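Side-chain contact in soluble epoxide hydrolase (Bacillus megaterium, PDB 4INZ), which belongs to the soluble epoxide hydrolases, enzymes built on the alpha/beta hydrolase fold: residues 121-124 with 125-129. The protein carries 1 engineered substitution. Sequence-based numbering, arbitrary orientation.
Sequences WTFA and YRYPE
Phe123 lays one face of its ring under the CB of Tyr127, a CH-pi contact with that carbon 4.1 Å from the centroid of the Phe123 ring and displaced toward the rim. The two rings run nearly parallel, planes at 23°, but are slid so far apart that they barely overlap; the touching is done by Phe123 CE1 against Tyr127 CD2, at 3.7 Å. Phe123 reaches this place because its CG stands anti to the backbone N (chi1 178°), which carries the ring along toward the helix end and onto helix 89-102.

One residue back, the methyl of Thr122 sits over a face of the Arg126 guanidinium, with CG2 3.6 Å from NE of Arg126. The arginine chain runs extended alongside the threonine, and its charged end goes on to a salt bridge with Asp90 and to the carbonyl of Pro238. Trp121 CE3 and Tyr125 CE2 meet obliquely at 4.1 Å, and Trp121 O lies at the edge of the Tyr125 ring, in its plane, 3.2 Å from Tyr125 CD2.

Under these pairs run the last i to i+4 bonds of helix 115-126, ending with Tyr127 N to Phe123 O at 2.7 Å. Pro128 has no hydrogen to offer Ala124 O, so the pattern cannot continue, and the chain leaves the helix of this beta-alpha-beta crossover, which links strand 108-112 to strand 131-137: apolar packing lines the closing turn, while the arginine's charge is met outside it.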
loop_
_atom_site.group_PDB
_atom_site.type_symbol
_atom_site.label_atom_id
_atom_site.label_comp_id
_atom_site.label_asym_id
_atom_site.label_seq_id
_atom_site.Cartn_x
_atom_site.Cartn_y
_atom_site.Cartn_z
ATOM N N TRP A 121 7.117 2.177 3.828
ATOM C CA TRP A 121 8.196 3.159 3.924
ATOM C C TRP A 121 8.587 3.303 5.387
ATOM O O TRP A 121 9.771 3.272 5.739
ATOM C CB TRP A 121 7.755 4.531 3.397
ATOM C CG TRP A 121 7.826 4.742 1.882
ATOM C CD1 TRP A 121 6.769 4.880 1.027
ATOM C CD2 TRP A 121 9.010 4.894 1.080
ATOM N NE1 TRP A 121 7.218 5.081 -0.260
ATOM C CE2 TRP A 121 8.591 5.095 -0.254
ATOM C CE3 TRP A 121 10.382 4.865 1.356
ATOM C CZ2 TRP A 121 9.491 5.274 -1.304
ATOM C CZ3 TRP A 121 11.277 5.041 0.310
ATOM C CH2 TRP A 121 10.828 5.248 -1.002
ATOM N N THR A 122 7.579 3.463 6.240
ATOM C CA THR A 122 7.815 3.631 7.670
ATOM C C THR A 122 8.560 2.422 8.243
ATOM O O THR A 122 9.514 2.571 9.010
ATOM C CB THR A 122 6.496 3.866 8.429
ATOM O OG1 THR A 122 5.845 5.028 7.899
ATOM C CG2 THR A 122 6.754 4.071 9.915
ATOM N N PHE A 123 8.132 1.228 7.848
ATOM C CA PHE A 123 8.782 0.003 8.291
ATOM C C PHE A 123 10.238 -0.067 7.826
ATOM O O PHE A 123 11.122 -0.459 8.592
ATOM C CB PHE A 123 8.020 -1.231 7.793
ATOM C CG PHE A 123 8.673 -2.525 8.174
ATOM C CD1 PHE A 123 8.488 -3.060 9.444
ATOM C CD2 PHE A 123 9.503 -3.188 7.283
ATOM C CE1 PHE A 123 9.103 -4.247 9.808
ATOM C CE2 PHE A 123 10.114 -4.377 7.637
ATOM C CZ PHE A 123 9.918 -4.906 8.907
ATOM N N ALA A 124 10.486 0.292 6.568
ATOM C CA ALA A 124 11.845 0.258 6.025
ATOM C C ALA A 124 12.764 1.234 6.758
ATOM O O ALA A 124 13.934 0.936 7.002
ATOM C CB ALA A 124 11.836 0.557 4.522
ATOM N N TYR A 125 12.233 2.402 7.104
ATOM C CA TYR A 125 13.012 3.400 7.829
ATOM C C TYR A 125 13.354 2.925 9.241
ATOM O O TYR A 125 14.466 3.133 9.726
ATOM C CB TYR A 125 12.259 4.733 7.893
ATOM C CG TYR A 125 12.593 5.701 6.777
ATOM C CD1 TYR A 125 13.619 6.636 6.921
ATOM C CD2 TYR A 125 11.879 5.691 5.582
ATOM C CE1 TYR A 125 13.925 7.528 5.905
ATOM C CE2 TYR A 125 12.180 6.576 4.561
ATOM C CZ TYR A 125 13.204 7.494 4.727
ATOM O OH TYR A 125 13.503 8.377 3.711
ATOM N N ARG A 126 12.392 2.288 9.901
ATOM C CA ARG A 126 12.578 1.867 11.284
ATOM C C ARG A 126 13.318 0.536 11.384
ATOM O O ARG A 126 14.081 0.311 12.324
ATOM C CB ARG A 126 11.235 1.778 12.008
ATOM C CG ARG A 126 10.489 3.096 12.113
ATOM C CD ARG A 126 9.215 2.945 12.933
ATOM N NE ARG A 126 8.493 4.209 13.063
ATOM C CZ ARG A 126 7.283 4.329 13.606
ATOM N NH1 ARG A 126 6.649 3.256 14.070
ATOM N NH2 ARG A 126 6.703 5.523 13.679
ATOM N N TYR A 127 13.091 -0.342 10.414
ATOM C CA TYR A 127 13.696 -1.669 10.427
ATOM C C TYR A 127 14.394 -1.972 9.106
ATOM O O TYR A 127 14.078 -2.969 8.454
ATOM C CB TYR A 127 12.636 -2.744 10.681
ATOM C CG TYR A 127 11.972 -2.692 12.041
ATOM C CD1 TYR A 127 12.503 -3.388 13.120
ATOM C CD2 TYR A 127 10.800 -1.973 12.239
ATOM C CE1 TYR A 127 11.895 -3.355 14.364
ATOM C CE2 TYR A 127 10.181 -1.938 13.480
ATOM C CZ TYR A 127 10.734 -2.628 14.538
ATOM O OH TYR A 127 10.125 -2.599 15.774
ATOM N N PRO A 128 15.354 -1.123 8.712
ATOM C CA PRO A 128 16.004 -1.309 7.411
ATOM C C PRO A 128 16.676 -2.673 7.275
ATOM O O PRO A 128 16.873 -3.139 6.156
ATOM C CB PRO A 128 17.044 -0.186 7.372
ATOM C CG PRO A 128 17.254 0.195 8.807
ATOM C CD PRO A 128 15.925 0.012 9.454
ATOM N N GLU A 129 17.014 -3.305 8.395
ATOM C CA GLU A 129 17.675 -4.604 8.351
ATOM C C GLU A 129 16.710 -5.721 7.935
ATOM O O GLU A 129 17.134 -6.822 7.585
ATOM C CB GLU A 129 18.353 -4.922 9.695
ATOM C CG GLU A 129 17.407 -5.261 10.840
ATOM C CD GLU A 129 16.855 -4.036 11.558
ATOM O OE1 GLU A 129 17.143 -2.897 11.129
ATOM O OE2 GLU A 129 16.131 -4.224 12.563
#